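Local atomic coordinates of probable N-acetyl-gamma-glutamyl-phosphate reductase, chloroplastic (Arabidopsis thaliana, PDB entry 1XYG), a protein that probably catalyses the NADPH-dependent reduction of N-acetyl-L-glutamyl phosphate to N-acetyl-L-glutamate semialdehyde, the third step of arginine biosynthesis from glutamate in the chloroplast. Residues Leu170-Leu175 with Asn179-Glu184; Glu283-Val288 with Gly351-Pro356; Gly254-Ile259 with Pro295-Val300. All coordinates share one frame; numbering follows the deposited sequence.

Contact 1: residues Leu170-Leu175 with Asn179-Glu184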
loop_
_atom_site.group_PDB
_atom_site.type_symbol
_atom_site.label_atom_id
_atom_site.label_comp_id
_atom_site.label_asym_id
_atom_site.label_seq_id
_atom_site.Cartn_x
_atom_site.Cartn_y
_atom_site.Cartn_z
ATOM N N LEU A 170 -17.150 -23.441 4.813
ATOM C CA LEU A 170 -16.182 -24.532 4.716
ATOM C C LEU A 170 -15.771 -25.037 6.108
ATOM O O LEU A 170 -15.744 -26.244 6.350
ATOM C CB LEU A 170 -14.955 -24.095 3.904
ATOM C CG LEU A 170 -15.174 -24.094 2.387
ATOM C CD1 LEU A 170 -13.940 -23.552 1.683
ATOM C CD2 LEU A 170 -15.493 -25.506 1.923
ATOM N N PRO A 171 -15.440 -24.122 7.036
ATOM C CA PRO A 171 -15.056 -24.584 8.372
ATOM C C PRO A 171 -16.233 -25.003 9.263
ATOM O O PRO A 171 -16.173 -26.028 9.935
ATOM C CB PRO A 171 -14.312 -23.380 8.953
ATOM C CG PRO A 171 -14.961 -22.225 8.268
ATOM C CD PRO A 171 -15.035 -22.718 6.849
ATOM N N LEU A 172 -17.306 -24.217 9.252
ATOM C CA LEU A 172 -18.450 -24.488 10.113
ATOM C C LEU A 172 -19.376 -25.647 9.768
ATOM O O LEU A 172 -19.895 -26.311 10.673
ATOM C CB LEU A 172 -19.290 -23.219 10.277
ATOM C CG LEU A 172 -18.563 -21.997 10.847
ATOM C CD1 LEU A 172 -19.581 -20.913 11.176
ATOM C CD2 LEU A 172 -17.770 -22.397 12.099
ATOM N N VAL A 173 -19.597 -25.897 8.482
ATOM C CA VAL A 173 -20.501 -26.977 8.094
ATOM C C VAL A 173 -20.104 -28.322 8.696
ATOM O O VAL A 173 -20.920 -28.975 9.340
ATOM C CB VAL A 173 -20.614 -27.090 6.561
ATOM C CG1 VAL A 173 -21.422 -28.318 6.193
ATOM C CG2 VAL A 173 -21.278 -25.833 6.009
ATOM N N PRO A 174 -18.847 -28.752 8.503
ATOM C CA PRO A 174 -18.388 -30.032 9.057
ATOM C C PRO A 174 -18.522 -30.084 10.583
ATOM O O PRO A 174 -18.884 -31.114 11.147
ATOM C CB PRO A 174 -16.926 -30.090 8.624
ATOM C CG PRO A 174 -16.928 -29.336 7.353
ATOM C CD PRO A 174 -17.798 -28.149 7.666
ATOM N N LEU A 175 -18.216 -28.969 11.245
ATOM C CA LEU A 175 -18.294 -28.903 12.703
ATOM C C LEU A 175 -19.725 -28.993 13.208
ATOM O O LEU A 175 -19.979 -29.636 14.225
ATOM C CB LEU A 175 -17.629 -27.621 13.218
ATOM C CG LEU A 175 -16.130 -27.473 12.900
ATOM C CD1 LEU A 175 -15.600 -26.202 13.508
ATOM C CD2 LEU A 175 -15.350 -28.665 13.434
ATOM N N ASN A 179 -21.887 -32.008 15.271
ATOM C CA ASN A 179 -22.347 -31.504 16.568
ATOM C C ASN A 179 -21.192 -31.156 17.501
ATOM O O ASN A 179 -21.275 -31.371 18.715
ATOM C CB ASN A 179 -23.232 -32.549 17.254
ATOM C CG ASN A 179 -24.395 -32.983 16.391
ATOM O OD1 ASN A 179 -25.250 -32.175 16.013
ATOM N ND2 ASN A 179 -24.433 -34.266 16.068
ATOM N N LEU A 180 -20.122 -30.593 16.942
ATOM C CA LEU A 180 -18.941 -30.265 17.748
ATOM C C LEU A 180 -19.005 -28.824 18.272
ATOM O O LEU A 180 -18.269 -28.433 19.175
ATOM C CB LEU A 180 -17.670 -30.461 16.943
ATOM C CG LEU A 180 -17.393 -31.911 16.540
ATOM C CD1 LEU A 180 -16.085 -32.005 15.752
ATOM C CD2 LEU A 180 -17.297 -32.784 17.774
ATOM N N ILE A 181 -19.909 -28.030 17.712
ATOM C CA ILE A 181 -20.069 -26.651 18.154
ATOM C C ILE A 181 -21.509 -26.318 18.295
ATOM O O ILE A 181 -22.353 -26.859 17.640
ATOM C CB ILE A 181 -19.406 -25.627 17.170
ATOM C CG1 ILE A 181 -20.048 -25.793 15.816
ATOM C CG2 ILE A 181 -17.909 -25.867 17.118
ATOM C CD1 ILE A 181 -19.603 -24.769 14.808
ATOM N N LYS A 182 -21.832 -25.400 19.185
ATOM C CA LYS A 182 -23.273 -24.959 19.401
ATOM C C LYS A 182 -23.616 -24.012 18.242
ATOM O O LYS A 182 -22.711 -23.438 17.588
ATOM C CB LYS A 182 -23.384 -24.216 20.737
ATOM C CG LYS A 182 -23.103 -25.118 21.947
ATOM C CD LYS A 182 -22.909 -24.207 23.180
ATOM C CE LYS A 182 -22.696 -25.101 24.424
ATOM N NZ LYS A 182 -22.271 -24.251 25.611
ATOM N N HIS A 183 -24.893 -23.893 17.911
ATOM C CA HIS A 183 -25.234 -22.954 16.827
ATOM C C HIS A 183 -25.680 -21.558 17.285
ATOM O O HIS A 183 -26.136 -20.773 16.468
ATOM C CB HIS A 183 -26.272 -23.586 15.884
ATOM C CG HIS A 183 -27.632 -23.736 16.483
ATOM N ND1 HIS A 183 -28.012 -24.878 17.151
ATOM C CD2 HIS A 183 -28.699 -22.903 16.517
ATOM C CE1 HIS A 183 -29.254 -24.742 17.574
ATOM N NE2 HIS A 183 -29.696 -23.553 17.205
ATOM N N GLU A 184 -25.531 -21.264 18.579
ATOM C CA GLU A 184 -25.868 -19.936 19.069
ATOM C C GLU A 184 -24.596 -19.135 19.274
ATOM O O GLU A 184 -23.533 -19.698 19.538
ATOM C CB GLU A 184 -26.662 -19.963 20.379
ATOM C CG GLU A 184 -26.520 -21.204 21.205
ATOM C CD GLU A 184 -27.544 -22.249 20.832
ATOM O OE1 GLU A 184 -28.752 -21.989 20.992
ATOM O OE2 GLU A 184 -27.148 -23.336 20.377
#
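I181 and L175 make the close part of this contact, which shows how a chain leaving a helix can turn back and plug the helix's own flank. The end of the isoleucine, CD1 of I181, lies 3.8 Å from CB of L175 and 4.0 Å from CD2 of L172, so a single methyl bridges two residues on successive turns. Its position follows from the first torsion: CG1 stands between the backbone N and the carbonyl carbon (chi1 59°), while the smaller CG2 branch takes the place beside N. L172 crosses I181 at about a right angle, and the same cluster takes in V261 of the sheet and L272 of helix 269-280. Shortening I181 to an alanine removes CG1 and CD1, and is likely to leave L172 and L175 without their shared partner and a gap between helix and loop.

Toward solvent the contact thins. L180 is partly exposed and meets L175 more lightly: CD1 of L180 lies 4.1 Å from CD2 of L175. N179 is exposed, its CB directed away from the helix. A backbone bond also ties this edge to the helix, L180 N to L175 O, 2.9 Å long and nearly straight (167°). With N179 in a left-handed conformation (phi 54°), this bond belongs to the Schellman motif that ends helix 163-177.

Contact 2: residues Glu283-Val288 with Gly351-Pro356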
loop_
_atom_site.group_PDB
_atom_site.type_symbol
_atom_site.label_atom_id
_atom_site.label_comp_id
_atom_site.label_asym_id
_atom_site.label_seq_id
_atom_site.Cartn_x
_atom_site.Cartn_y
_atom_site.Cartn_z
ATOM N N GLU A 283 -8.711 -33.081 0.129
ATOM C CA GLU A 283 -9.158 -31.944 -0.661
ATOM C C GLU A 283 -7.990 -31.077 -1.078
ATOM O O GLU A 283 -7.241 -30.575 -0.240
ATOM C CB GLU A 283 -10.166 -31.123 0.138
ATOM C CG GLU A 283 -11.459 -31.875 0.400
ATOM C CD GLU A 283 -12.313 -32.047 -0.850
ATOM O OE1 GLU A 283 -11.868 -31.653 -1.947
ATOM O OE2 GLU A 283 -13.441 -32.577 -0.728
ATOM N N GLU A 284 -7.837 -30.909 -2.386
ATOM C CA GLU A 284 -6.763 -30.095 -2.939
ATOM C C GLU A 284 -6.814 -28.631 -2.484
ATOM O O GLU A 284 -5.815 -28.078 -2.029
ATOM C CB GLU A 284 -6.818 -30.141 -4.472
ATOM C CG GLU A 284 -5.843 -29.198 -5.181
ATOM C CD GLU A 284 -4.382 -29.503 -4.873
ATOM O OE1 GLU A 284 -4.096 -30.597 -4.345
ATOM O OE2 GLU A 284 -3.516 -28.654 -5.165
ATOM N N PHE A 285 -7.988 -28.020 -2.584
ATOM C CA PHE A 285 -8.135 -26.607 -2.259
ATOM C C PHE A 285 -8.412 -26.153 -0.837
ATOM O O PHE A 285 -8.402 -24.954 -0.564
ATOM C CB PHE A 285 -9.165 -26.016 -3.202
ATOM C CG PHE A 285 -8.800 -26.199 -4.641
ATOM C CD1 PHE A 285 -7.647 -25.598 -5.152
ATOM C CD2 PHE A 285 -9.566 -27.011 -5.473
ATOM C CE1 PHE A 285 -7.260 -25.804 -6.474
ATOM C CE2 PHE A 285 -9.189 -27.225 -6.798
ATOM C CZ PHE A 285 -8.036 -26.622 -7.298
ATOM N N VAL A 286 -8.653 -27.083 0.072
ATOM C CA VAL A 286 -8.906 -26.710 1.451
ATOM C C VAL A 286 -7.830 -27.340 2.328
ATOM O O VAL A 286 -7.774 -28.554 2.487
ATOM C CB VAL A 286 -10.306 -27.181 1.899
ATOM C CG1 VAL A 286 -10.616 -26.663 3.305
ATOM C CG2 VAL A 286 -11.350 -26.709 0.895
ATOM N N LYS A 287 -6.970 -26.502 2.891
ATOM C CA LYS A 287 -5.889 -26.973 3.742
ATOM C C LYS A 287 -6.137 -26.635 5.207
ATOM O O LYS A 287 -6.415 -25.484 5.555
ATOM C CB LYS A 287 -4.556 -26.342 3.313
ATOM C CG LYS A 287 -4.200 -26.492 1.831
ATOM C CD LYS A 287 -4.186 -27.957 1.396
ATOM C CE LYS A 287 -3.676 -28.114 -0.031
ATOM N NZ LYS A 287 -3.930 -29.490 -0.548
ATOM N N VAL A 288 -6.043 -27.644 6.061
ATOM C CA VAL A 288 -6.204 -27.444 7.496
ATOM C C VAL A 288 -4.783 -27.412 8.072
ATOM O O VAL A 288 -4.053 -28.398 7.995
ATOM C CB VAL A 288 -6.997 -28.599 8.133
ATOM C CG1 VAL A 288 -7.045 -28.419 9.644
ATOM C CG2 VAL A 288 -8.398 -28.637 7.556
ATOM N N GLY A 351 -7.010 -26.601 -14.714
ATOM C CA GLY A 351 -6.771 -25.181 -14.882
ATOM C C GLY A 351 -6.926 -24.357 -13.612
ATOM O O GLY A 351 -7.143 -23.145 -13.679
ATOM N N LEU A 352 -6.811 -25.003 -12.454
ATOM C CA LEU A 352 -6.947 -24.306 -11.180
ATOM C C LEU A 352 -5.790 -24.582 -10.232
ATOM O O LEU A 352 -5.923 -24.401 -9.028
ATOM C CB LEU A 352 -8.252 -24.714 -10.490
ATOM C CG LEU A 352 -9.564 -24.176 -11.065
ATOM C CD1 LEU A 352 -10.731 -24.916 -10.417
ATOM C CD2 LEU A 352 -9.658 -22.651 -10.826
ATOM N N LEU A 353 -4.652 -25.009 -10.765
ATOM C CA LEU A 353 -3.516 -25.307 -9.911
ATOM C C LEU A 353 -2.484 -24.183 -9.798
ATOM O O LEU A 353 -1.338 -24.422 -9.400
ATOM C CB LEU A 353 -2.844 -26.599 -10.375
ATOM C CG LEU A 353 -3.739 -27.839 -10.278
ATOM C CD1 LEU A 353 -2.958 -29.072 -10.700
ATOM C CD2 LEU A 353 -4.247 -27.995 -8.845
ATOM N N HIS A 354 -2.887 -22.959 -10.138
ATOM C CA HIS A 354 -1.985 -21.812 -10.037
ATOM C C HIS A 354 -1.519 -21.738 -8.587
ATOM O O HIS A 354 -2.328 -21.875 -7.661
ATOM C CB HIS A 354 -2.706 -20.503 -10.370
ATOM C CG HIS A 354 -3.433 -20.518 -11.675
ATOM N ND1 HIS A 354 -4.651 -21.142 -11.842
ATOM C CD2 HIS A 354 -3.127 -19.961 -12.870
ATOM C CE1 HIS A 354 -5.064 -20.965 -13.083
ATOM N NE2 HIS A 354 -4.159 -20.251 -13.729
ATOM N N GLN A 355 -0.222 -21.534 -8.381
ATOM C CA GLN A 355 0.298 -21.440 -7.025
ATOM C C GLN A 355 0.262 -19.990 -6.567
ATOM O O GLN A 355 0.364 -19.074 -7.382
ATOM C CB GLN A 355 1.721 -22.007 -6.949
ATOM C CG GLN A 355 1.776 -23.530 -7.089
ATOM C CD GLN A 355 0.800 -24.241 -6.162
ATOM O OE1 GLN A 355 0.981 -24.264 -4.947
ATOM N NE2 GLN A 355 -0.250 -24.822 -6.739
ATOM N N PRO A 356 0.117 -19.765 -5.247
ATOM C CA PRO A 356 0.059 -18.406 -4.694
ATOM C C PRO A 356 1.169 -17.489 -5.193
ATOM O O PRO A 356 2.325 -17.903 -5.299
ATOM C CB PRO A 356 0.138 -18.638 -3.181
ATOM C CG PRO A 356 -0.462 -20.016 -3.006
ATOM C CD PRO A 356 0.140 -20.771 -4.171
#
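F285 presents the edge of its ring to the backbone of L352, an example of an aromatic rim set against a carbonyl oxygen. CE1 of F285 lies 3.2 Å from O of L352, which sits near the plane of the ring, while CZ of F285 rests 3.7 Å from CB of L352. The two side chains cross at about a right angle.

One face of the phenyl ring is covered by the preceding residue: CG of E284 stands 3.8 Å above the plane, over its centre. The first torsion of E284 puts it there, with CG anti to the backbone N (chi1 173°), and the bend at chi2 then sends the carboxylate to L353 and Y305. L353 approaches the ring obliquely and runs across E284, its CD2 lying 3.8 Å from E284 OE2. That carboxylate oxygen is hydrogen-bonded to the hydroxyl of Y305. On the other segment, Q355 folds back so that its NE2 reaches L353 O at 2.9 Å, coming from above the carbonyl plane; N38 of the second subunit bonds the same oxygen. The F285 ring edge thus joins the turn leading into strand 286-288, outermost within this chain in the mixed sheet of the C-terminal domain, to the C-terminal tail that follows helix 329-343.

Contact 3: residues Gly254-Ile259 with Pro295-Val300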
loop_
_atom_site.group_PDB
_atom_site.type_symbol
_atom_site.label_atom_id
_atom_site.label_comp_id
_atom_site.label_asym_id
_atom_site.label_seq_id
_atom_site.Cartn_x
_atom_site.Cartn_y
_atom_site.Cartn_z
ATOM N N GLY A 254 -7.571 -10.839 -1.141
ATOM C CA GLY A 254 -7.454 -11.420 0.179
ATOM C C GLY A 254 -8.688 -11.300 1.040
ATOM O O GLY A 254 -9.379 -10.277 1.048
ATOM N N MET A 255 -8.957 -12.357 1.787
ATOM C CA MET A 255 -10.106 -12.368 2.665
ATOM C C MET A 255 -9.871 -13.303 3.837
ATOM O O MET A 255 -9.302 -14.388 3.688
ATOM C CB MET A 255 -11.356 -12.808 1.894
ATOM C CG MET A 255 -12.610 -12.903 2.744
ATOM S SD MET A 255 -14.037 -13.332 1.741
ATOM C CE MET A 255 -14.449 -11.689 1.057
ATOM N N GLN A 256 -10.308 -12.863 5.007
ATOM C CA GLN A 256 -10.189 -13.665 6.210
ATOM C C GLN A 256 -11.416 -13.514 7.076
ATOM O O GLN A 256 -11.944 -12.420 7.244
ATOM C CB GLN A 256 -8.975 -13.259 7.059
ATOM C CG GLN A 256 -8.952 -13.979 8.419
ATOM C CD GLN A 256 -7.697 -13.705 9.236
ATOM O OE1 GLN A 256 -6.605 -13.535 8.685
ATOM N NE2 GLN A 256 -7.845 -13.682 10.557
ATOM N N SER A 257 -11.883 -14.629 7.606
ATOM C CA SER A 257 -12.995 -14.600 8.532
ATOM C C SER A 257 -12.404 -15.134 9.820
ATOM O O SER A 257 -11.772 -16.187 9.826
ATOM C CB SER A 257 -14.143 -15.509 8.088
ATOM O OG SER A 257 -14.957 -14.865 7.128
ATOM N N THR A 258 -12.552 -14.370 10.891
ATOM C CA THR A 258 -12.094 -14.809 12.198
ATOM C C THR A 258 -13.427 -15.192 12.849
ATOM O O THR A 258 -14.264 -14.331 13.128
ATOM C CB THR A 258 -11.425 -13.676 12.976
ATOM O OG1 THR A 258 -10.342 -13.142 12.208
ATOM C CG2 THR A 258 -10.896 -14.201 14.306
ATOM N N ILE A 259 -13.615 -16.490 13.063
ATOM C CA ILE A 259 -14.858 -17.021 13.599
ATOM C C ILE A 259 -14.808 -17.426 15.064
ATOM O O ILE A 259 -14.019 -18.276 15.461
ATOM C CB ILE A 259 -15.288 -18.226 12.755
ATOM C CG1 ILE A 259 -15.282 -17.823 11.280
ATOM C CG2 ILE A 259 -16.644 -18.742 13.209
ATOM C CD1 ILE A 259 -15.478 -18.975 10.344
ATOM N N PRO A 295 -2.881 -18.817 9.749
ATOM C CA PRO A 295 -2.877 -18.656 8.291
ATOM C C PRO A 295 -2.749 -17.169 7.920
ATOM O O PRO A 295 -3.013 -16.294 8.737
ATOM C CB PRO A 295 -4.215 -19.268 7.870
ATOM C CG PRO A 295 -5.082 -19.047 9.051
ATOM C CD PRO A 295 -4.181 -19.317 10.226
ATOM N N ARG A 296 -2.307 -16.889 6.699
ATOM C CA ARG A 296 -2.148 -15.515 6.227
ATOM C C ARG A 296 -2.788 -15.405 4.850
ATOM O O ARG A 296 -2.595 -16.294 4.010
ATOM C CB ARG A 296 -0.664 -15.146 6.108
ATOM C CG ARG A 296 0.102 -15.131 7.416
ATOM C CD ARG A 296 1.171 -14.041 7.405
ATOM N NE ARG A 296 1.926 -14.031 6.155
ATOM C CZ ARG A 296 2.700 -13.028 5.747
ATOM N NH1 ARG A 296 3.345 -13.121 4.595
ATOM N NH2 ARG A 296 2.825 -11.927 6.476
ATOM N N THR A 297 -3.543 -14.333 4.607
ATOM C CA THR A 297 -4.164 -14.168 3.297
ATOM C C THR A 297 -3.060 -14.073 2.241
ATOM O O THR A 297 -3.265 -14.448 1.086
ATOM C CB THR A 297 -5.072 -12.903 3.221
ATOM O OG1 THR A 297 -4.281 -11.720 3.376
ATOM C CG2 THR A 297 -6.138 -12.941 4.320
ATOM N N HIS A 298 -1.886 -13.586 2.639
ATOM C CA HIS A 298 -0.762 -13.474 1.711
ATOM C C HIS A 298 -0.438 -14.841 1.098
ATOM O O HIS A 298 -0.032 -14.928 -0.059
ATOM C CB HIS A 298 0.512 -12.983 2.416
ATOM C CG HIS A 298 0.301 -11.844 3.366
ATOM N ND1 HIS A 298 -0.409 -11.977 4.540
ATOM C CD2 HIS A 298 0.768 -10.573 3.350
ATOM C CE1 HIS A 298 -0.365 -10.840 5.210
ATOM N NE2 HIS A 298 0.344 -9.971 4.509
ATOM N N ASN A 299 -0.628 -15.906 1.878
ATOM C CA ASN A 299 -0.297 -17.258 1.429
ATOM C C ASN A 299 -1.205 -17.940 0.412
ATOM O O ASN A 299 -0.831 -18.985 -0.127
ATOM C CB ASN A 299 -0.132 -18.192 2.632
ATOM C CG ASN A 299 0.962 -17.740 3.590
ATOM O OD1 ASN A 299 1.978 -17.162 3.177
ATOM N ND2 ASN A 299 0.767 -18.014 4.875
ATOM N N VAL A 300 -2.386 -17.380 0.157
ATOM C CA VAL A 300 -3.310 -17.962 -0.822
ATOM C C VAL A 300 -3.580 -16.974 -1.957
ATOM O O VAL A 300 -4.314 -17.267 -2.898
ATOM C CB VAL A 300 -4.672 -18.343 -0.185
ATOM C CG1 VAL A 300 -4.525 -19.569 0.717
ATOM C CG2 VAL A 300 -5.218 -17.158 0.598
HETATM O O HOH W 1 -4.761 -14.885 10.197
#
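G254 and T297 bring their backbones within 5.3 Å, CA to CA, where the chain just before strand 255-262 begins meets a tight turn whose residues 297-299 have helical angles. The strand is an inner member of the mixed sheet in the C-terminal, dimerisation domain, of the kind shared with glyceraldehyde-3-phosphate dehydrogenase and its relatives, and the turn belongs to the long loop before strand 306-312.

The principle illustrated is a small residue making room for a branched one. T297 places its CB 4.1 Å from CA of G254; a CB on the glycine would point at T297 and, at these backbone angles (phi 118°, psi 141°), would also press on the preceding carbonyl oxygen. With OG1 between the backbone N and the carbonyl carbon (chi1 65°), the threonine methyl turns to the strand, CG2 of T297 lying 3.5 Å from O of M255 and 4.0 Å from CB of Q256. The hydroxyl has its own partner, the backbone N of I214 in the third subunit, so T297 faces both its own sheet and the tetramer interface.

The CB of M255 is directed away from the loop, and its side chain packs against C163, the catalytic cysteine by similarity. The CB of Q256 is directed toward the loop, and the chain is extended beyond CG. Its NE2 bonds T258 OG1 at 3.0 Å, and S216 OG of the third subunit as well. The other end of the amide is tied to the loop through a single water, which donates to OE1 of Q256 and to O of P295, both at 2.7 Å.

In the fold
The three contacts attach different pieces to one mixed sheet. Contact 1 lies on the helix-covered side and meets contact 3 through I259, whose CD1 packs 3.9 Å from CG of P171; their centres are about 19 Å apart. Contacts 2 and 3 are closer, about 14 Å between centres, and alternate along the chain; the tail at 351-356 packs on the loop at 295-300, with P356 CG 4.1 Å from V300 CA. Contacts 1 and 2, about 23 Å apart between centres, touch where L170 CD1 meets V286 CG2 at 4.2 Å. Helix 163-177 begins at C163, the likely catalytic residue; contact 3 approaches it most directly, since the side chain of M255 is about 3 Å from that of C163.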